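Local coordinates for Fe(2+) transporter FeoB (Escherichia coli, PDB 3I8S), which transports ferrous iron across the bacterial inner membrane in a GTP-driven system, its cytosolic domain binding and slowly hydrolysing GTP, at residues Q207-D212 against D227-R232; R100-T105 against A253-V258. One frame throughout, in Å; residues are numbered along the deposited sequence.

How the contacts relate
Running from the N terminus, the chain first lays down the P-loop GTPase domain, whose helix 98-111 supplies the first half of contact 2. It then completes the G domain and enters the helical domain, where helix 226-236 folds back onto the end of helix 198-210 and contact 1 closes a loop of 14 residues. Helix 240-259 follows and returns to the G domain, where residues 253-258 meet residues 100-105. Contact 1 is therefore nested inside the long loop closed by contact 2. The first joins two helices within the helical domain; the second joins that domain to the G domain. Their centres lie about 25 Å apart, yet Glu210 packs near Tyr103.

Contact 1 (Q207-D212 against D227-R232); sequences QMLEGD and DAALAR
Leu209, on the last turn of helix 198-210, meets Ala229 and Leu230 of helix 226-236 in a small apolar helix-helix contact inside the FeoB cytosolic helical domain. The backbones come closest at Leu209 and Leu230, with 6.7 Å between their CA atoms. Along helix 226-236, Asp227 O accepts the N-H of Ala231 and Ala228 O that of Arg232 in the ordinary helical pattern. Ala229 is the first to touch, its short side chain directed at the partner helix so that CB lies 4.1 Å from Leu209 CD2. Leu230 comes next and reaches in with one branch. Its CG stands beside the backbone N and anti to the carbonyl carbon, with chi1 -74° and chi2 161° together bringing CD2 to helix 198-210. That methyl lies 3.6 Å from Leu209 O and 4.2 Å from Leu209 CD2, so it packs on both the backbone and the side chain of one residue. Leu226 and Leu233 of the same helix also pack on Leu209, while Ala185 and Leu188 bring in helix 179-191. Farther along, Arg232 folds back over its own helix, the rim of one guanidinium face over Ala228 O and Ala229 CA, and its NE forms a salt bridge with Glu184. Just past Leu209 the first helix ends in a Schellman motif with Gly211 at positive phi, and Asp212 N-caps the helix that follows. Across this turn Gln207 NE2 donates to Asp212 OD2 over 3.0 Å, the acceptor lying nearly in the amide plane of Gln207, in a bent bond (142°) that meets OD2 on its anti side, tilted out of the carboxylate plane.

Contact 2 (R100-T105 against A253-V258); sequences RNLYLT and AAICDV
Leu102 extends from helix 98-111 of the P-loop G domain and sets its CD1 methyl against Ile255 and Cys256 of helix 240-259, a buried helix-helix contact between the GTPase and helical domains. The backbones stay well separated, the CA atoms of Leu102 and Cys256 being 9.2 Å apart, so side chains bridge the interval. Leu102 holds CG beside its backbone N with chi2 extended (177°), which sends CD1 across to the other helix. There it lies 3.9 Å from Cys256 SG, a van der Waals contact with the sulfur. The same methyl touches the branch methyl of Ile255, with 4.2 Å between Leu102 CD1 and Ile255 CG2. Both partners direct their CB atoms at helix 98-111. Cys256 also packs on Leu98 and Glu99, whereas Ile255 reaches Leu137 and Leu141 of helix 134-141, so Ile255 packs on a second G-domain helix as well. The Leu102 side chain is about 8 Å from that of Asn11, a GTP-binding residue, so this interface lies near the nucleotide site without forming part of it. Helix 98-111 is kinked after Leu102, where Tyr103 N makes a weak bond to Arg100 O in place of the usual helical one. One turn on, Thr105 OG1 donates weakly to Asn101 O over 3.3 Å.

Contact 1 (Q207-D212 against D227-R232)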
ATOM      1  N   GLN A 207      -7.538  -5.077  11.129  1.00 21.82           N
ATOM      2  CA  GLN A 207      -7.184  -3.770  11.650  1.00 21.89           C
ATOM      3  C   GLN A 207      -7.899  -3.499  12.964  1.00 22.18           C
ATOM      4  O   GLN A 207      -7.306  -2.938  13.899  1.00 23.02           O
ATOM      5  CB  GLN A 207      -7.487  -2.669  10.631  1.00 22.46           C
ATOM      6  CG  GLN A 207      -6.635  -2.785   9.403  1.00 23.19           C
ATOM      7  CD  GLN A 207      -5.207  -2.480   9.723  1.00 27.05           C
ATOM      8  OE1 GLN A 207      -4.334  -3.308   9.563  1.00 25.31           O
ATOM      9  NE2 GLN A 207      -4.964  -1.247  10.201  1.00 29.55           N
ATOM     10  N   MET A 208      -9.163  -3.903  13.059  1.00 21.87           N
ATOM     11  CA  MET A 208      -9.930  -3.648  14.281  1.00 22.85           C
ATOM     12  C   MET A 208      -9.372  -4.481  15.451  1.00 21.72           C
ATOM     13  O   MET A 208      -9.271  -4.004  16.585  1.00 22.41           O
ATOM     14  CB  MET A 208     -11.407  -3.994  14.073  1.00 22.13           C
ATOM     15  CG  MET A 208     -12.183  -3.094  13.107  1.00 26.20           C
ATOM     16  SD  MET A 208     -13.829  -3.793  12.808  1.00 27.92           S
ATOM     17  CE  MET A 208     -14.537  -3.573  14.416  1.00 29.70           C
ATOM     18  N   LEU A 209      -9.032  -5.718  15.171  1.00 22.72           N
ATOM     19  CA  LEU A 209      -8.405  -6.590  16.182  1.00 23.22           C
ATOM     20  C   LEU A 209      -7.036  -6.048  16.647  1.00 23.88           C
ATOM     21  O   LEU A 209      -6.663  -6.218  17.801  1.00 23.97           O
ATOM     22  CB  LEU A 209      -8.228  -8.002  15.626  1.00 23.18           C
ATOM     23  CG  LEU A 209      -9.526  -8.746  15.270  1.00 21.68           C
ATOM     24  CD1 LEU A 209      -9.259 -10.022  14.447  1.00 24.90           C
ATOM     25  CD2 LEU A 209     -10.306  -9.057  16.538  1.00 23.95           C
ATOM     26  N   GLU A 210      -6.300  -5.417  15.741  1.00 23.90           N
ATOM     27  CA  GLU A 210      -5.050  -4.766  16.078  1.00 25.09           C
ATOM     28  C   GLU A 210      -5.244  -3.516  16.953  1.00 25.31           C
ATOM     29  O   GLU A 210      -4.297  -3.066  17.592  1.00 26.29           O
ATOM     30  CB  GLU A 210      -4.232  -4.467  14.802  1.00 24.50           C
ATOM     31  CG  GLU A 210      -2.786  -4.162  15.115  1.00 26.47           C
ATOM     32  CD  GLU A 210      -1.962  -3.817  13.894  1.00 30.44           C
ATOM     33  OE1 GLU A 210      -2.544  -3.320  12.889  1.00 36.98           O
ATOM     34  OE2 GLU A 210      -0.716  -4.063  13.962  1.00 38.60           O
ATOM     35  N   GLY A 211      -6.475  -2.985  17.007  1.00 25.54           N
ATOM     36  CA  GLY A 211      -6.826  -1.791  17.766  1.00 25.69           C
ATOM     37  C   GLY A 211      -6.960  -0.512  16.955  1.00 25.83           C
ATOM     38  O   GLY A 211      -6.959   0.568  17.522  1.00 25.64           O
ATOM     39  N   ASP A 212      -7.045  -0.616  15.633  1.00 25.98           N
ATOM     40  CA  ASP A 212      -7.196   0.561  14.768  1.00 25.74           C
ATOM     41  C   ASP A 212      -8.605   1.135  14.961  1.00 24.90           C
ATOM     42  O   ASP A 212      -9.582   0.493  14.618  1.00 25.97           O
ATOM     43  CB  ASP A 212      -6.977   0.138  13.319  1.00 25.86           C
ATOM     44  CG  ASP A 212      -7.034   1.271  12.327  1.00 27.50           C
ATOM     45  OD1 ASP A 212      -7.882   2.154  12.437  1.00 27.88           O
ATOM     46  OD2 ASP A 212      -6.261   1.198  11.342  1.00 35.16           O
ATOM     47  N   ASP A 227     -15.368  -6.549  21.007  1.00 23.37           N
ATOM     48  CA  ASP A 227     -14.973  -6.920  22.380  1.00 24.14           C
ATOM     49  C   ASP A 227     -15.041  -8.434  22.647  1.00 23.82           C
ATOM     50  O   ASP A 227     -14.145  -9.003  23.288  1.00 22.90           O
ATOM     51  CB  ASP A 227     -15.821  -6.164  23.429  1.00 24.80           C
ATOM     52  CG  ASP A 227     -15.460  -4.679  23.509  1.00 27.27           C
ATOM     53  OD1 ASP A 227     -14.526  -4.263  22.769  1.00 32.37           O
ATOM     54  OD2 ASP A 227     -16.098  -3.940  24.314  1.00 29.94           O
ATOM     55  N   ALA A 228     -16.104  -9.073  22.155  1.00 23.48           N
ATOM     56  CA  ALA A 228     -16.265 -10.508  22.313  1.00 23.07           C
ATOM     57  C   ALA A 228     -15.181 -11.229  21.553  1.00 22.31           C
ATOM     58  O   ALA A 228     -14.600 -12.199  22.075  1.00 23.02           O
ATOM     59  CB  ALA A 228     -17.637 -10.958  21.856  1.00 23.12           C
ATOM     60  N   ALA A 229     -14.854 -10.728  20.353  1.00 21.51           N
ATOM     61  CA  ALA A 229     -13.786 -11.324  19.546  1.00 21.71           C
ATOM     62  C   ALA A 229     -12.431 -11.211  20.258  1.00 21.08           C
ATOM     63  O   ALA A 229     -11.691 -12.187  20.338  1.00 19.48           O
ATOM     64  CB  ALA A 229     -13.701 -10.672  18.164  1.00 20.98           C
ATOM     65  N   LEU A 230     -12.122 -10.026  20.788  1.00 21.23           N
ATOM     66  CA  LEU A 230     -10.853  -9.853  21.497  1.00 22.12           C
ATOM     67  C   LEU A 230     -10.724 -10.707  22.740  1.00 21.35           C
ATOM     68  O   LEU A 230      -9.631 -11.179  23.034  1.00 21.86           O
ATOM     69  CB  LEU A 230     -10.573  -8.400  21.850  1.00 22.14           C
ATOM     70  CG  LEU A 230     -10.165  -7.570  20.646  1.00 24.44           C
ATOM     71  CD1 LEU A 230     -10.379  -6.081  20.997  1.00 27.55           C
ATOM     72  CD2 LEU A 230      -8.684  -7.883  20.245  1.00 26.52           C
ATOM     73  N   ALA A 231     -11.827 -10.929  23.443  1.00 21.71           N
ATOM     74  CA  ALA A 231     -11.850 -11.763  24.641  1.00 21.91           C
ATOM     75  C   ALA A 231     -11.466 -13.199  24.321  1.00 21.92           C
ATOM     76  O   ALA A 231     -10.591 -13.786  24.971  1.00 21.00           O
ATOM     77  CB  ALA A 231     -13.221 -11.719  25.297  1.00 22.60           C
ATOM     78  N   ARG A 232     -12.088 -13.747  23.283  1.00 21.55           N
ATOM     79  CA  ARG A 232     -11.725 -15.059  22.788  1.00 22.52           C
ATOM     80  C   ARG A 232     -10.228 -15.137  22.431  1.00 21.56           C
ATOM     81  O   ARG A 232      -9.513 -16.082  22.831  1.00 22.23           O
ATOM     82  CB  ARG A 232     -12.587 -15.416  21.585  1.00 22.24           C
ATOM     83  CG  ARG A 232     -14.038 -15.637  21.945  1.00 24.20           C
ATOM     84  CD  ARG A 232     -14.805 -16.335  20.835  1.00 24.25           C
ATOM     85  NE  ARG A 232     -15.049 -15.435  19.709  1.00 24.34           N
ATOM     86  CZ  ARG A 232     -16.038 -14.538  19.654  1.00 26.06           C
ATOM     87  NH1 ARG A 232     -16.906 -14.387  20.648  1.00 24.79           N
ATOM     88  NH2 ARG A 232     -16.163 -13.767  18.597  1.00 25.25           N
TER

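Contact 2 (R100-T105 against A253-V258)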
ATOM      1  N   ARG A 100      11.667  -1.078   5.818  1.00 21.63           N
ATOM      2  CA  ARG A 100      10.781  -0.046   6.361  0.50 22.37           C
ATOM      3  C   ARG A 100       9.656   0.282   5.388  1.00 21.65           C
ATOM      4  O   ARG A 100       8.448   0.347   5.753  1.00 22.40           O
ATOM      5  CB  ARG A 100      11.566   1.250   6.651  0.50 22.58           C
ATOM      6  CG  ARG A 100      10.670   2.412   7.154  0.50 22.77           C
ATOM      7  CD  ARG A 100      11.459   3.517   7.776  0.50 23.02           C
ATOM      8  NE  ARG A 100      10.635   4.397   8.612  0.50 24.17           N
ATOM      9  CZ  ARG A 100      11.030   4.927   9.779  0.50 25.50           C
ATOM     10  NH1 ARG A 100      12.219   4.648  10.311  0.50 23.82           N
ATOM     11  NH2 ARG A 100      10.212   5.740  10.448  0.50 25.86           N
ATOM     12  N   ASN A 101      10.037   0.523   4.143  1.00 20.57           N
ATOM     13  CA  ASN A 101       9.059   0.947   3.142  1.00 20.69           C
ATOM     14  C   ASN A 101       8.026  -0.126   2.801  1.00 19.61           C
ATOM     15  O   ASN A 101       6.890   0.199   2.398  1.00 20.74           O
ATOM     16  CB  ASN A 101       9.734   1.401   1.837  1.00 21.05           C
ATOM     17  CG  ASN A 101      10.278   2.829   1.911  1.00 18.02           C
ATOM     18  OD1 ASN A 101       9.954   3.655   1.056  1.00 23.76           O
ATOM     19  ND2 ASN A 101      11.103   3.133   2.938  1.00 21.59           N
ATOM     20  N   LEU A 102       8.405  -1.401   2.949  1.00 20.43           N
ATOM     21  CA  LEU A 102       7.512  -2.470   2.572  1.00 20.21           C
ATOM     22  C   LEU A 102       6.301  -2.642   3.534  1.00 20.35           C
ATOM     23  O   LEU A 102       5.369  -3.389   3.225  1.00 21.50           O
ATOM     24  CB  LEU A 102       8.274  -3.801   2.418  1.00 20.82           C
ATOM     25  CG  LEU A 102       9.044  -3.966   1.090  1.00 21.63           C
ATOM     26  CD1 LEU A 102       9.830  -5.334   1.131  1.00 22.58           C
ATOM     27  CD2 LEU A 102       8.114  -3.872  -0.114  1.00 25.01           C
ATOM     28  N   TYR A 103       6.336  -2.022   4.708  1.00 20.93           N
ATOM     29  CA  TYR A 103       5.175  -2.170   5.617  1.00 20.96           C
ATOM     30  C   TYR A 103       3.920  -1.632   4.916  1.00 22.26           C
ATOM     31  O   TYR A 103       2.869  -2.284   4.852  1.00 20.11           O
ATOM     32  CB  TYR A 103       5.428  -1.505   6.943  1.00 20.91           C
ATOM     33  CG  TYR A 103       4.394  -1.882   7.971  1.00 22.67           C
ATOM     34  CD1 TYR A 103       4.516  -3.061   8.682  1.00 22.33           C
ATOM     35  CD2 TYR A 103       3.261  -1.084   8.192  1.00 24.72           C
ATOM     36  CE1 TYR A 103       3.568  -3.440   9.601  1.00 21.07           C
ATOM     37  CE2 TYR A 103       2.305  -1.444   9.128  1.00 23.34           C
ATOM     38  CZ  TYR A 103       2.466  -2.649   9.816  1.00 23.33           C
ATOM     39  OH  TYR A 103       1.546  -3.032  10.746  1.00 24.39           O
ATOM     40  N   LEU A 104       4.032  -0.428   4.372  1.00 21.05           N
ATOM     41  CA  LEU A 104       2.951   0.167   3.592  1.00 21.80           C
ATOM     42  C   LEU A 104       2.547  -0.699   2.389  1.00 21.05           C
ATOM     43  O   LEU A 104       1.400  -0.993   2.180  1.00 21.50           O
ATOM     44  CB  LEU A 104       3.370   1.546   3.089  1.00 20.50           C
ATOM     45  CG  LEU A 104       2.320   2.313   2.268  1.00 22.90           C
ATOM     46  CD1 LEU A 104       0.979   2.530   2.998  1.00 24.59           C
ATOM     47  CD2 LEU A 104       2.942   3.712   1.856  1.00 22.80           C
ATOM     48  N   THR A 105       3.520  -1.113   1.602  1.00 21.97           N
ATOM     49  CA  THR A 105       3.272  -1.975   0.476  1.00 21.90           C
ATOM     50  C   THR A 105       2.411  -3.203   0.833  1.00 21.12           C
ATOM     51  O   THR A 105       1.422  -3.510   0.141  1.00 20.63           O
ATOM     52  CB  THR A 105       4.602  -2.440  -0.151  1.00 21.32           C
ATOM     53  OG1 THR A 105       5.542  -1.346  -0.247  1.00 23.08           O
ATOM     54  CG2 THR A 105       4.309  -3.038  -1.521  1.00 23.91           C
ATOM     55  N   ALA A 253      10.645  -9.352   6.667  1.00 21.03           N
ATOM     56  CA  ALA A 253      11.979  -9.809   6.946  1.00 20.24           C
ATOM     57  C   ALA A 253      12.400 -10.978   6.020  1.00 19.62           C
ATOM     58  O   ALA A 253      13.534 -11.019   5.523  1.00 19.72           O
ATOM     59  CB  ALA A 253      12.093 -10.180   8.484  1.00 19.40           C
ATOM     60  N   ALA A 254      11.474 -11.913   5.796  1.00 18.51           N
ATOM     61  CA  ALA A 254      11.734 -13.088   4.952  1.00 19.88           C
ATOM     62  C   ALA A 254      11.958 -12.680   3.491  1.00 18.82           C
ATOM     63  O   ALA A 254      12.851 -13.197   2.830  1.00 18.51           O
ATOM     64  CB  ALA A 254      10.541 -14.083   5.093  1.00 18.59           C
ATOM     65  N   ILE A 255      11.144 -11.744   3.000  1.00 19.85           N
ATOM     66  CA  ILE A 255      11.297 -11.139   1.659  1.00 19.90           C
ATOM     67  C   ILE A 255      12.649 -10.447   1.522  1.00 19.59           C
ATOM     68  O   ILE A 255      13.425 -10.710   0.603  1.00 19.52           O
ATOM     69  CB  ILE A 255      10.108 -10.115   1.341  1.00 19.47           C
ATOM     70  CG1 ILE A 255       8.786 -10.847   1.270  1.00 20.80           C
ATOM     71  CG2 ILE A 255      10.346  -9.355   0.012  1.00 21.51           C
ATOM     72  CD1 ILE A 255       7.533  -9.901   1.083  1.00 20.77           C
ATOM     73  N   CYS A 256      12.966  -9.618   2.486  1.00 19.92           N
ATOM     74  CA  CYS A 256      14.170  -8.860   2.402  1.00 21.26           C
ATOM     75  C   CYS A 256      15.430  -9.702   2.477  1.00 20.80           C
ATOM     76  O   CYS A 256      16.431  -9.346   1.855  1.00 20.07           O
ATOM     77  CB  CYS A 256      14.189  -7.769   3.442  1.00 21.15           C
ATOM     78  SG  CYS A 256      13.027  -6.507   3.029  1.00 26.04           S
ATOM     79  N   ASP A 257      15.370 -10.813   3.194  1.00 20.34           N
ATOM     80  CA  ASP A 257      16.489 -11.745   3.260  1.00 21.12           C
ATOM     81  C   ASP A 257      16.873 -12.288   1.884  1.00 20.58           C
ATOM     82  O   ASP A 257      18.027 -12.532   1.643  1.00 19.48           O
ATOM     83  CB  ASP A 257      16.181 -12.950   4.149  1.00 21.68           C
ATOM     84  CG  ASP A 257      16.305 -12.645   5.635  1.00 25.35           C
ATOM     85  OD1 ASP A 257      16.761 -11.531   5.979  1.00 24.44           O
ATOM     86  OD2 ASP A 257      15.930 -13.539   6.451  1.00 28.94           O
ATOM     87  N   VAL A 258      15.888 -12.489   1.015  1.00 20.35           N
ATOM     88  CA  VAL A 258      16.105 -12.987  -0.332  1.00 21.47           C
ATOM     89  C   VAL A 258      16.462 -11.882  -1.311  1.00 21.34           C
ATOM     90  O   VAL A 258      17.385 -12.006  -2.119  1.00 20.66           O
ATOM     91  CB  VAL A 258      14.830 -13.705  -0.843  1.00 21.03           C
ATOM     92  CG1 VAL A 258      14.981 -14.106  -2.299  1.00 22.57           C
ATOM     93  CG2 VAL A 258      14.527 -14.961   0.034  1.00 21.28           C
TER